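Local coordinates for hypothetical protein PH1320 (Pyrococcus horikoshii, PDB 2E87) that probably binds and hydrolyses GTP as an OBG-type G protein of the NOG1 family, and is seen here with GDP, though its cellular function is unknown, at residues Asn288-Ala293 and Lys319-Asp324; Phe304-Glu307 and Asn311-Lys314; Pro256-Gly261 and Glu295-Arg300; Tyr216-Thr221 and Glu328-Thr333. One frame throughout, in Å; residues are numbered along the deposited sequence.

How the contacts relate
All four contacts lie in the G domain. Contact 1 is at its surface, contacts 2 and 3 are partly buried, and contact 4 belongs to the interior. Contacts 2 and 3 share helix 295-307, touched near its end by P312 and near its start by P256. Contacts 1 and 4 share helix 323-350, whose first turn lies by the nucleotide loops and whose later turns pack on the sheet. The chemistry follows the place: contact 1 combines one thin apolar touch with charged and base-binding groups, contacts 2 and 3 set proline rings against aliphatic branches with polar groups at the margin, and contact 4 is almost wholly apolar.

Contact 1: Asn288-Ala293 and Lys319-Asp324; sequences NKIDVA and KGTGID. With GDP (guanosine-5'-diphosphate), chain F.
K319 opens the second segment by reaching out with its extended chain, so that CE comes within 4.1 Å of D291 OD2. Its NZ is 4.3 Å from the same oxygen, beyond salt-bridge range, so the attraction is probably modest; the base is the main partner of the carboxylate, and S316 OG adds a weak bond to OD1. D291 takes guanine N1 on OD1 at 2.7 Å in a nearly straight bond (173°), and N2 on OD2 at 3.2 Å in a more bent one (137°). With D291 CG set between its own backbone N and carbonyl carbon (chi1 61°), both oxygens face the base. G320 follows in backbone angles that suit glycine, and T321 then brings its methyl CG2 to within 3.8 Å of I290 CD1, the one apolar touch between the segments. G322 occupies the N-cap position of the helix that begins at I323. Around the base, N288 ND2 lies 3.3 Å from guanine N7 and bonds to V178 O, while N288 OD1 takes the amide of A317. The aliphatic chain of K289 runs over one guanine face, CE 3.7 Å from C4, and its NZ makes a salt bridge with D255. A serine in place of K289 would probably uncover that face and leave D255 without its charged mate. N288-D291 form the NKxD (G4) motif, the guanine-specificity site of P-loop GTPases.

Contact 2: Phe304-Glu307 and Asn311-Lys314; sequences FVKE and NPIK
V305 and P312 carry this contact, their side chains sliding past each other in opposite directions. The valine methyl CG1 reaches the proline ring closely, 3.4 Å from P312 CD and 3.8 Å from P312 CG, while V305 CB stays farther off. The valine turns CG1 anti to its backbone nitrogen (chi1 174°), which sends this branch from the helix to the ring. One residue on, K306 lies across the proline at about a right angle and brings CG to 4.1 Å from P312 CD. The ring is thus touched by the branch of one residue and the stem of the next. Farther out, the extended lysine chain passes N311 loosely, K306 CE standing 4.3 Å from N311 ND2. The ammonium groups of K306 and K314 are 6.4 Å apart, and E302, in long and weak ion pairs with both, probably eases their mutual repulsion. Behind the first shell, V285 of strand 283-287 touches both V305 and P312, and I287 touches the proline as well. A glycine at P312 would probably open a gap beside V305 CG1 and set the backbone entering the strand free to turn. I313 is bonded through its backbone to V285 and I287; the contact thus packs the end of helix 295-307 on the segment leading into edge strand 313-314, within the beta-alpha-beta unit of strand 283-287, helix 295-307 and strand 313-314.

Contact 3: Pro256-Gly261 and Glu295-Arg300; sequences PSEHCG and EENIKR
Between P256 and E258, the two loop residues that touch helix 295-307, S257 OG is gripped twice. It accepts from H259 N at 2.9 Å (N-H...O angle 161°), which makes an ST turn, and is also hydrogen-bonded to D255 OD1. A type I turn from E258 to G261, closed by G261 N on E258 O, then carries the loop away from the helix. N297 lies against P256: its CB is 3.5 Å from P256 O, with the amide ND2 3.2 Å from that oxygen. E258 OE2 only passes N297 OD1, at 4.0 Å. Here the side chains cross at about a right angle with their flat ends 36° apart, and OE2 is held instead by the backbone amide of L264. On the apolar side P256 CB meets I298 CG1 at 3.8 Å, the isoleucine carrying that branch beside its backbone N (chi1 -58°). The loop leaves strand 249-254 and enters helix 264-277, whose L264 touches both N297 and R300; the first turn of helix 295-307 therefore packs against both the loop and the start of helix 264-277, N297 touching each.

Contact 4: Tyr216-Thr221 and Glu328-Thr333; sequences YQIIDT and EEIIKT
The ring of Y216 meets two successive isoleucines of the helix obliquely. Its CD2 is 4.3 Å from I330 CG2, and farther round the ring CE1 is 4.5 Å from I331 CG1. The phenol oxygen runs out beyond the ring to lie 4.3 Å from I331 CG2, beside the backbone of that residue. With CG anti to the tyrosine's own carbonyl carbon (chi1 -64°), the ring is carried off the strand toward the helix. Two residues along, on the same side of the strand, I218 bends its chain until CD1 meets I330 CD1 at 4.5 Å, so I330 offers CG2 to the ring and CD1 to the aliphatic neighbour. All these approaches are loose, and the carbon-to-carbon ones are apolar. On the helix, E329 O accepts twice from T333, from its N at 3.1 Å and its OG1 at 2.8 Å, the two donors arriving from opposite faces of the carbonyl plane; the hydroxyl is thereby satisfied by its own helix. F209 of the adjoining strand meets the Y216 ring with planes about 20° apart and also touches I218 and I330, while L187 of helix 180-187 touches I330. The axes of strand segment 216-220 and helix segment 328-333 approach to 10.8 Å, with their directions 123° apart. This is the helix-on-sheet packing of the P-loop GTPase fold; the strand ends at D220, where the DTPG (G3) sequence starts.

Contact 1: Asn288-Ala293 and Lys319-Asp324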
loop_
_atom_site.group_PDB
_atom_site.type_symbol
_atom_site.label_atom_id
_atom_site.label_comp_id
_atom_site.label_asym_id
_atom_site.label_seq_id
_atom_site.Cartn_x
_atom_site.Cartn_y
_atom_site.Cartn_z
ATOM N N ASN A 288 -15.557 27.870 9.720
ATOM C CA ASN A 288 -16.224 27.250 10.864
ATOM C C ASN A 288 -16.331 28.126 12.098
ATOM O O ASN A 288 -15.864 29.257 12.103
ATOM C CB ASN A 288 -15.497 25.949 11.218
ATOM C CG ASN A 288 -16.351 24.996 12.045
ATOM O OD1 ASN A 288 -17.554 24.839 11.807
ATOM N ND2 ASN A 288 -15.722 24.333 13.004
ATOM N N LYS A 289 -16.946 27.589 13.150
ATOM C CA LYS A 289 -17.140 28.333 14.397
ATOM C C LYS A 289 -17.888 29.671 14.206
ATOM O O LYS A 289 -17.613 30.633 14.916
ATOM C CB LYS A 289 -15.789 28.626 15.082
ATOM C CG LYS A 289 -15.248 27.541 16.004
ATOM C CD LYS A 289 -14.387 26.547 15.264
ATOM C CE LYS A 289 -13.766 25.544 16.233
ATOM N NZ LYS A 289 -12.709 26.144 17.094
ATOM N N ILE A 290 -18.818 29.748 13.259
ATOM C CA ILE A 290 -19.542 31.003 13.069
ATOM C C ILE A 290 -20.441 31.328 14.268
ATOM O O ILE A 290 -20.836 32.477 14.460
ATOM C CB ILE A 290 -20.424 30.981 11.805
ATOM C CG1 ILE A 290 -21.438 29.838 11.888
ATOM C CG2 ILE A 290 -19.560 30.865 10.575
ATOM C CD1 ILE A 290 -22.353 29.762 10.692
ATOM N N ASP A 291 -20.754 30.312 15.071
ATOM C CA ASP A 291 -21.610 30.475 16.246
ATOM C C ASP A 291 -20.915 31.182 17.414
ATOM O O ASP A 291 -21.571 31.637 18.353
ATOM C CB ASP A 291 -22.117 29.106 16.719
ATOM C CG ASP A 291 -20.984 28.175 17.133
ATOM O OD1 ASP A 291 -20.112 27.897 16.286
ATOM O OD2 ASP A 291 -20.961 27.720 18.297
ATOM N N VAL A 292 -19.591 31.271 17.355
ATOM C CA VAL A 292 -18.823 31.900 18.423
ATOM C C VAL A 292 -17.779 32.867 17.862
ATOM O O VAL A 292 -17.072 33.539 18.609
ATOM C CB VAL A 292 -18.122 30.819 19.296
ATOM C CG1 VAL A 292 -17.421 31.457 20.468
ATOM C CG2 VAL A 292 -19.148 29.822 19.809
ATOM N N ALA A 293 -17.701 32.951 16.540
ATOM C CA ALA A 293 -16.733 33.827 15.892
ATOM C C ALA A 293 -17.143 35.300 15.919
ATOM O O ALA A 293 -18.331 35.625 15.987
ATOM C CB ALA A 293 -16.513 33.373 14.448
ATOM N N LYS A 319 -23.000 22.830 15.720
ATOM C CA LYS A 319 -24.443 22.975 15.732
ATOM C C LYS A 319 -25.191 22.604 14.455
ATOM O O LYS A 319 -26.412 22.748 14.395
ATOM C CB LYS A 319 -24.802 24.396 16.151
ATOM C CG LYS A 319 -24.421 24.694 17.583
ATOM C CD LYS A 319 -24.920 26.058 17.991
ATOM C CE LYS A 319 -24.652 26.330 19.452
ATOM N NZ LYS A 319 -25.034 27.728 19.780
ATOM N N GLY A 320 -24.478 22.128 13.439
ATOM C CA GLY A 320 -25.149 21.739 12.213
ATOM C C GLY A 320 -25.520 22.880 11.288
ATOM O O GLY A 320 -26.090 22.654 10.214
ATOM N N THR A 321 -25.204 24.107 11.696
ATOM C CA THR A 321 -25.497 25.284 10.880
ATOM C C THR A 321 -24.638 25.226 9.607
ATOM O O THR A 321 -23.414 25.345 9.681
ATOM C CB THR A 321 -25.158 26.615 11.647
ATOM O OG1 THR A 321 -25.777 26.616 12.941
ATOM C CG2 THR A 321 -25.656 27.832 10.867
ATOM N N GLY A 322 -25.263 25.020 8.448
ATOM C CA GLY A 322 -24.506 24.995 7.205
ATOM C C GLY A 322 -23.970 23.659 6.707
ATOM O O GLY A 322 -23.542 23.566 5.556
ATOM N N ILE A 323 -23.982 22.634 7.556
ATOM C CA ILE A 323 -23.493 21.310 7.168
ATOM C C ILE A 323 -24.135 20.839 5.869
ATOM O O ILE A 323 -23.462 20.287 4.992
ATOM C CB ILE A 323 -23.768 20.269 8.276
ATOM C CG1 ILE A 323 -23.000 20.660 9.539
ATOM C CG2 ILE A 323 -23.354 18.889 7.823
ATOM C CD1 ILE A 323 -21.551 21.019 9.286
ATOM N N ASP A 324 -25.434 21.078 5.735
ATOM C CA ASP A 324 -26.148 20.679 4.532
ATOM C C ASP A 324 -25.659 21.461 3.316
ATOM O O ASP A 324 -25.719 20.975 2.189
ATOM C CB ASP A 324 -27.655 20.849 4.741
ATOM C CG ASP A 324 -28.180 19.972 5.875
ATOM O OD1 ASP A 324 -28.127 18.726 5.739
ATOM O OD2 ASP A 324 -28.632 20.524 6.906
HETATM P PB GDP F . -9.854 18.935 14.627
HETATM O O1B GDP F . -8.678 18.831 15.580
HETATM O O2B GDP F . -9.579 20.008 13.447
HETATM O O3B GDP F . -10.591 17.643 14.258
HETATM O O3A GDP F . -10.930 19.706 15.515
HETATM P PA GDP F . -12.243 19.130 16.264
HETATM O O1A GDP F . -13.205 18.538 15.295
HETATM O O2A GDP F . -11.778 18.028 17.356
HETATM O "O5'" GDP F . -12.933 20.390 16.985
HETATM C "C5'" GDP F . -12.008 20.931 17.948
HETATM C "C4'" GDP F . -12.783 21.621 19.086
HETATM O "O4'" GDP F . -13.659 22.669 18.522
HETATM C "C3'" GDP F . -13.749 20.713 19.850
HETATM O "O3'" GDP F . -13.923 20.621 21.266
HETATM C "C2'" GDP F . -15.035 20.804 19.004
HETATM O "O2'" GDP F . -16.147 20.523 19.876
HETATM C "C1'" GDP F . -15.066 22.305 18.806
HETATM N N9 GDP F . -15.901 22.715 17.668
HETATM C C8 GDP F . -16.026 22.089 16.455
HETATM N N7 GDP F . -16.860 22.745 15.691
HETATM C C5 GDP F . -17.319 23.831 16.360
HETATM C C6 GDP F . -18.235 24.899 16.054
HETATM O O6 GDP F . -18.800 24.954 14.965
HETATM N N1 GDP F . -18.460 25.860 17.014
HETATM C C2 GDP F . -17.821 25.799 18.248
HETATM N N2 GDP F . -18.064 26.768 19.183
HETATM N N3 GDP F . -16.980 24.817 18.541
HETATM C C4 GDP F . -16.702 23.826 17.639
#

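Contact 2: Phe304-Glu307 and Asn311-Lys314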
loop_
_atom_site.group_PDB
_atom_site.type_symbol
_atom_site.label_atom_id
_atom_site.label_comp_id
_atom_site.label_asym_id
_atom_site.label_seq_id
_atom_site.Cartn_x
_atom_site.Cartn_y
_atom_site.Cartn_z
ATOM N N PHE A 304 -10.091 37.739 2.030
ATOM C CA PHE A 304 -8.934 36.951 1.608
ATOM C C PHE A 304 -9.319 35.785 0.704
ATOM O O PHE A 304 -8.721 35.581 -0.355
ATOM C CB PHE A 304 -8.209 36.395 2.833
ATOM C CG PHE A 304 -7.221 35.314 2.511
ATOM C CD1 PHE A 304 -6.001 35.620 1.930
ATOM C CD2 PHE A 304 -7.519 33.988 2.772
ATOM C CE1 PHE A 304 -5.090 34.615 1.613
ATOM C CE2 PHE A 304 -6.617 32.978 2.459
ATOM C CZ PHE A 304 -5.401 33.292 1.879
ATOM N N VAL A 305 -10.310 35.011 1.140
ATOM C CA VAL A 305 -10.760 33.850 0.384
ATOM C C VAL A 305 -11.246 34.200 -1.008
ATOM O O VAL A 305 -10.757 33.658 -1.996
ATOM C CB VAL A 305 -11.889 33.104 1.114
ATOM C CG1 VAL A 305 -12.435 31.997 0.225
ATOM C CG2 VAL A 305 -11.369 32.522 2.410
ATOM N N LYS A 306 -12.217 35.100 -1.089
ATOM C CA LYS A 306 -12.748 35.485 -2.384
ATOM C C LYS A 306 -11.650 36.024 -3.293
ATOM O O LYS A 306 -11.736 35.900 -4.511
ATOM C CB LYS A 306 -13.890 36.491 -2.203
ATOM C CG LYS A 306 -15.118 35.832 -1.583
ATOM C CD LYS A 306 -16.212 36.809 -1.197
ATOM C CE LYS A 306 -17.395 36.060 -0.580
ATOM N NZ LYS A 306 -18.468 36.955 -0.062
ATOM N N GLU A 307 -10.605 36.588 -2.700
ATOM C CA GLU A 307 -9.494 37.115 -3.481
ATOM C C GLU A 307 -8.687 36.000 -4.132
ATOM O O GLU A 307 -7.935 36.245 -5.074
ATOM C CB GLU A 307 -8.572 37.961 -2.605
ATOM C CG GLU A 307 -9.205 39.244 -2.110
ATOM C CD GLU A 307 -8.225 40.110 -1.348
ATOM O OE1 GLU A 307 -7.176 40.458 -1.932
ATOM O OE2 GLU A 307 -8.504 40.441 -0.172
ATOM N N ASN A 311 -15.282 30.730 -3.269
ATOM C CA ASN A 311 -16.501 31.167 -2.620
ATOM C C ASN A 311 -16.690 30.248 -1.412
ATOM O O ASN A 311 -17.139 29.104 -1.541
ATOM C CB ASN A 311 -17.675 31.048 -3.600
ATOM C CG ASN A 311 -18.902 31.838 -3.157
ATOM O OD1 ASN A 311 -19.836 32.044 -3.943
ATOM N ND2 ASN A 311 -18.911 32.276 -1.897
ATOM N N PRO A 312 -16.338 30.743 -0.220
ATOM C CA PRO A 312 -16.448 29.992 1.029
ATOM C C PRO A 312 -17.869 29.778 1.528
ATOM O O PRO A 312 -18.796 30.492 1.149
ATOM C CB PRO A 312 -15.629 30.835 1.998
ATOM C CG PRO A 312 -15.942 32.220 1.546
ATOM C CD PRO A 312 -15.832 32.102 0.037
ATOM N N ILE A 313 -18.019 28.778 2.385
ATOM C CA ILE A 313 -19.299 28.451 2.981
ATOM C C ILE A 313 -19.164 28.650 4.490
ATOM O O ILE A 313 -18.296 28.047 5.128
ATOM C CB ILE A 313 -19.676 26.985 2.721
ATOM C CG1 ILE A 313 -19.795 26.737 1.217
ATOM C CG2 ILE A 313 -20.961 26.642 3.454
ATOM C CD1 ILE A 313 -20.099 25.299 0.851
ATOM N N LYS A 314 -20.010 29.505 5.057
ATOM C CA LYS A 314 -19.992 29.756 6.494
ATOM C C LYS A 314 -20.732 28.613 7.201
ATOM O O LYS A 314 -21.798 28.199 6.753
ATOM C CB LYS A 314 -20.644 31.113 6.765
ATOM C CG LYS A 314 -19.782 32.265 6.258
ATOM C CD LYS A 314 -20.497 33.622 6.234
ATOM C CE LYS A 314 -21.402 33.786 5.002
ATOM N NZ LYS A 314 -22.041 35.145 4.928
#

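Contact 3: Pro256-Gly261 and Glu295-Arg300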
loop_
_atom_site.group_PDB
_atom_site.type_symbol
_atom_site.label_atom_id
_atom_site.label_comp_id
_atom_site.label_asym_id
_atom_site.label_seq_id
_atom_site.Cartn_x
_atom_site.Cartn_y
_atom_site.Cartn_z
ATOM N N PRO A 256 -12.127 31.388 12.356
ATOM C CA PRO A 256 -12.003 32.834 12.589
ATOM C C PRO A 256 -11.970 33.272 14.051
ATOM O O PRO A 256 -11.508 34.360 14.358
ATOM C CB PRO A 256 -13.211 33.410 11.851
ATOM C CG PRO A 256 -13.496 32.400 10.802
ATOM C CD PRO A 256 -13.307 31.098 11.528
ATOM N N SER A 257 -12.464 32.424 14.944
ATOM C CA SER A 257 -12.498 32.731 16.370
ATOM C C SER A 257 -11.104 32.600 17.003
ATOM O O SER A 257 -10.812 33.199 18.043
ATOM C CB SER A 257 -13.444 31.764 17.076
ATOM O OG SER A 257 -12.752 30.568 17.425
ATOM N N GLU A 258 -10.264 31.794 16.367
ATOM C CA GLU A 258 -8.912 31.527 16.822
ATOM C C GLU A 258 -8.931 30.711 18.108
ATOM O O GLU A 258 -7.905 30.552 18.763
ATOM C CB GLU A 258 -8.116 32.833 16.989
ATOM C CG GLU A 258 -7.944 33.597 15.668
ATOM C CD GLU A 258 -7.182 34.918 15.797
ATOM O OE1 GLU A 258 -6.850 35.317 16.921
ATOM O OE2 GLU A 258 -6.917 35.560 14.762
ATOM N N HIS A 259 -10.094 30.168 18.466
ATOM C CA HIS A 259 -10.168 29.353 19.679
ATOM C C HIS A 259 -9.369 28.074 19.484
ATOM O O HIS A 259 -8.981 27.423 20.451
ATOM C CB HIS A 259 -11.616 29.030 20.034
ATOM C CG HIS A 259 -12.421 30.238 20.405
ATOM N ND1 HIS A 259 -13.795 30.215 20.509
ATOM C CD2 HIS A 259 -12.045 31.511 20.668
ATOM C CE1 HIS A 259 -14.229 31.424 20.817
ATOM N NE2 HIS A 259 -13.188 32.229 20.918
ATOM N N CYS A 260 -9.123 27.713 18.228
ATOM C CA CYS A 260 -8.318 26.532 17.927
ATOM C C CYS A 260 -6.893 26.726 18.478
ATOM O O CYS A 260 -6.160 25.756 18.687
ATOM C CB CYS A 260 -8.256 26.314 16.420
ATOM S SG CYS A 260 -7.625 27.762 15.521
ATOM N N GLY A 261 -6.514 27.987 18.704
ATOM C CA GLY A 261 -5.197 28.296 19.229
ATOM C C GLY A 261 -4.204 28.705 18.150
ATOM O O GLY A 261 -3.003 28.531 18.303
ATOM N N GLU A 295 -17.460 38.859 14.083
ATOM C CA GLU A 295 -17.622 39.404 12.739
ATOM C C GLU A 295 -16.359 40.048 12.184
ATOM O O GLU A 295 -16.137 40.052 10.974
ATOM C CB GLU A 295 -18.748 40.437 12.722
ATOM C CG GLU A 295 -20.126 39.828 12.766
ATOM C CD GLU A 295 -20.357 38.885 11.605
ATOM O OE1 GLU A 295 -20.326 39.347 10.442
ATOM O OE2 GLU A 295 -20.561 37.678 11.858
ATOM N N GLU A 296 -15.532 40.595 13.068
ATOM C CA GLU A 296 -14.310 41.255 12.637
ATOM C C GLU A 296 -13.419 40.384 11.757
ATOM O O GLU A 296 -13.150 40.730 10.607
ATOM C CB GLU A 296 -13.512 41.748 13.847
ATOM C CG GLU A 296 -12.194 42.409 13.467
ATOM C CD GLU A 296 -12.326 43.290 12.234
ATOM O OE1 GLU A 296 -13.171 44.211 12.247
ATOM O OE2 GLU A 296 -11.588 43.057 11.251
ATOM N N ASN A 297 -12.959 39.259 12.297
ATOM C CA ASN A 297 -12.091 38.366 11.536
ATOM C C ASN A 297 -12.784 37.789 10.303
ATOM O O ASN A 297 -12.208 37.785 9.214
ATOM C CB ASN A 297 -11.581 37.222 12.422
ATOM C CG ASN A 297 -10.534 37.677 13.432
ATOM O OD1 ASN A 297 -9.461 38.172 13.066
ATOM N ND2 ASN A 297 -10.840 37.503 14.713
ATOM N N ILE A 298 -14.017 37.314 10.478
ATOM C CA ILE A 298 -14.784 36.725 9.380
ATOM C C ILE A 298 -14.779 37.594 8.121
ATOM O O ILE A 298 -14.861 37.076 7.002
ATOM C CB ILE A 298 -16.253 36.467 9.791
ATOM C CG1 ILE A 298 -16.303 35.539 11.004
ATOM C CG2 ILE A 298 -17.018 35.838 8.627
ATOM C CD1 ILE A 298 -17.710 35.140 11.419
ATOM N N LYS A 299 -14.691 38.910 8.303
ATOM C CA LYS A 299 -14.666 39.835 7.178
ATOM C C LYS A 299 -13.337 39.698 6.461
ATOM O O LYS A 299 -13.288 39.650 5.231
ATOM C CB LYS A 299 -14.847 41.282 7.654
ATOM C CG LYS A 299 -16.274 41.641 8.062
ATOM C CD LYS A 299 -16.420 43.134 8.355
ATOM C CE LYS A 299 -17.873 43.524 8.627
ATOM N NZ LYS A 299 -18.054 45.006 8.694
ATOM N N ARG A 300 -12.260 39.638 7.240
ATOM C CA ARG A 300 -10.924 39.496 6.682
ATOM C C ARG A 300 -10.817 38.171 5.945
ATOM O O ARG A 300 -10.250 38.101 4.854
ATOM C CB ARG A 300 -9.866 39.548 7.787
ATOM C CG ARG A 300 -8.467 39.184 7.293
ATOM C CD ARG A 300 -7.998 40.125 6.182
ATOM N NE ARG A 300 -6.934 39.549 5.361
ATOM C CZ ARG A 300 -5.786 39.072 5.831
ATOM N NH1 ARG A 300 -5.539 39.095 7.134
ATOM N NH2 ARG A 300 -4.880 38.575 4.994
#

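Contact 4: Tyr216-Thr221 and Glu328-Thr333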
loop_
_atom_site.group_PDB
_atom_site.type_symbol
_atom_site.label_atom_id
_atom_site.label_comp_id
_atom_site.label_asym_id
_atom_site.label_seq_id
_atom_site.Cartn_x
_atom_site.Cartn_y
_atom_site.Cartn_z
ATOM N N TYR A 216 -19.657 8.511 -0.953
ATOM C CA TYR A 216 -18.595 9.509 -0.911
ATOM C C TYR A 216 -17.765 9.260 0.323
ATOM O O TYR A 216 -18.297 9.156 1.426
ATOM C CB TYR A 216 -19.159 10.922 -0.858
ATOM C CG TYR A 216 -19.932 11.283 -2.086
ATOM C CD1 TYR A 216 -21.281 10.977 -2.189
ATOM C CD2 TYR A 216 -19.306 11.886 -3.175
ATOM C CE1 TYR A 216 -21.990 11.257 -3.345
ATOM C CE2 TYR A 216 -20.007 12.166 -4.332
ATOM C CZ TYR A 216 -21.354 11.845 -4.409
ATOM O OH TYR A 216 -22.071 12.100 -5.556
ATOM N N GLN A 217 -16.459 9.144 0.137
ATOM C CA GLN A 217 -15.575 8.907 1.262
ATOM C C GLN A 217 -15.074 10.240 1.865
ATOM O O GLN A 217 -14.729 11.169 1.142
ATOM C CB GLN A 217 -14.391 8.049 0.809
ATOM C CG GLN A 217 -13.552 7.530 1.955
ATOM C CD GLN A 217 -12.441 6.615 1.500
ATOM O OE1 GLN A 217 -11.584 6.998 0.695
ATOM N NE2 GLN A 217 -12.445 5.393 2.013
ATOM N N ILE A 218 -15.043 10.319 3.192
ATOM C CA ILE A 218 -14.580 11.521 3.883
ATOM C C ILE A 218 -13.455 11.161 4.860
ATOM O O ILE A 218 -13.607 10.246 5.663
ATOM C CB ILE A 218 -15.706 12.183 4.738
ATOM C CG1 ILE A 218 -17.048 12.198 3.985
ATOM C CG2 ILE A 218 -15.299 13.601 5.096
ATOM C CD1 ILE A 218 -17.054 13.027 2.716
ATOM N N ILE A 219 -12.330 11.870 4.785
ATOM C CA ILE A 219 -11.224 11.635 5.716
ATOM C C ILE A 219 -10.696 12.962 6.233
ATOM O O ILE A 219 -10.802 13.985 5.562
ATOM C CB ILE A 219 -10.020 10.896 5.069
ATOM C CG1 ILE A 219 -9.356 11.787 4.025
ATOM C CG2 ILE A 219 -10.471 9.605 4.430
ATOM C CD1 ILE A 219 -8.069 11.208 3.464
ATOM N N ASP A 220 -10.162 12.958 7.448
ATOM C CA ASP A 220 -9.554 14.180 7.972
ATOM C C ASP A 220 -8.045 13.942 7.999
ATOM O O ASP A 220 -7.580 12.807 7.822
ATOM C CB ASP A 220 -10.101 14.575 9.354
ATOM C CG ASP A 220 -9.935 13.501 10.398
ATOM O OD1 ASP A 220 -9.436 12.394 10.093
ATOM O OD2 ASP A 220 -10.323 13.785 11.547
ATOM N N THR A 221 -7.272 14.994 8.218
ATOM C CA THR A 221 -5.835 14.842 8.150
ATOM C C THR A 221 -5.008 15.243 9.360
ATOM O O THR A 221 -3.947 15.852 9.218
ATOM C CB THR A 221 -5.334 15.604 6.933
ATOM O OG1 THR A 221 -5.729 16.976 7.036
ATOM C CG2 THR A 221 -5.937 15.014 5.664
ATOM N N GLU A 328 -24.191 19.399 0.191
ATOM C CA GLU A 328 -24.727 19.769 -1.109
ATOM C C GLU A 328 -23.582 20.063 -2.058
ATOM O O GLU A 328 -23.522 19.527 -3.162
ATOM C CB GLU A 328 -25.592 21.031 -1.002
ATOM C CG GLU A 328 -27.038 20.848 -0.541
ATOM C CD GLU A 328 -27.752 22.197 -0.333
ATOM O OE1 GLU A 328 -27.697 23.064 -1.245
ATOM O OE2 GLU A 328 -28.368 22.386 0.741
ATOM N N GLU A 329 -22.680 20.933 -1.619
ATOM C CA GLU A 329 -21.547 21.331 -2.442
ATOM C C GLU A 329 -20.613 20.157 -2.766
ATOM O O GLU A 329 -20.006 20.127 -3.844
ATOM C CB GLU A 329 -20.779 22.465 -1.752
ATOM C CG GLU A 329 -19.653 23.063 -2.577
ATOM C CD GLU A 329 -20.118 23.548 -3.939
ATOM O OE1 GLU A 329 -21.166 24.231 -4.002
ATOM O OE2 GLU A 329 -19.434 23.255 -4.945
ATOM N N ILE A 330 -20.500 19.199 -1.843
ATOM C CA ILE A 330 -19.646 18.027 -2.059
ATOM C C ILE A 330 -20.232 17.246 -3.217
ATOM O O ILE A 330 -19.540 16.909 -4.173
ATOM C CB ILE A 330 -19.621 17.106 -0.825
ATOM C CG1 ILE A 330 -18.831 17.775 0.294
ATOM C CG2 ILE A 330 -19.062 15.735 -1.195
ATOM C CD1 ILE A 330 -18.810 16.971 1.582
ATOM N N ILE A 331 -21.527 16.976 -3.109
ATOM C CA ILE A 331 -22.263 16.238 -4.118
ATOM C C ILE A 331 -22.190 16.888 -5.486
ATOM O O ILE A 331 -21.992 16.210 -6.487
ATOM C CB ILE A 331 -23.729 16.102 -3.712
ATOM C CG1 ILE A 331 -23.826 15.234 -2.457
ATOM C CG2 ILE A 331 -24.525 15.515 -4.865
ATOM C CD1 ILE A 331 -25.028 15.499 -1.612
ATOM N N LYS A 332 -22.344 18.203 -5.538
ATOM C CA LYS A 332 -22.285 18.896 -6.816
ATOM C C LYS A 332 -20.905 18.787 -7.450
ATOM O O LYS A 332 -20.771 18.730 -8.671
ATOM C CB LYS A 332 -22.647 20.372 -6.639
ATOM C CG LYS A 332 -22.401 21.208 -7.885
ATOM C CD LYS A 332 -22.664 22.682 -7.637
ATOM C CE LYS A 332 -22.456 23.490 -8.916
ATOM N NZ LYS A 332 -22.799 24.922 -8.704
ATOM N N THR A 333 -19.879 18.757 -6.609
ATOM C CA THR A 333 -18.505 18.686 -7.084
ATOM C C THR A 333 -18.079 17.285 -7.475
ATOM O O THR A 333 -17.371 17.100 -8.463
ATOM C CB THR A 333 -17.508 19.183 -6.002
ATOM O OG1 THR A 333 -17.838 20.525 -5.619
ATOM C CG2 THR A 333 -16.077 19.146 -6.528
#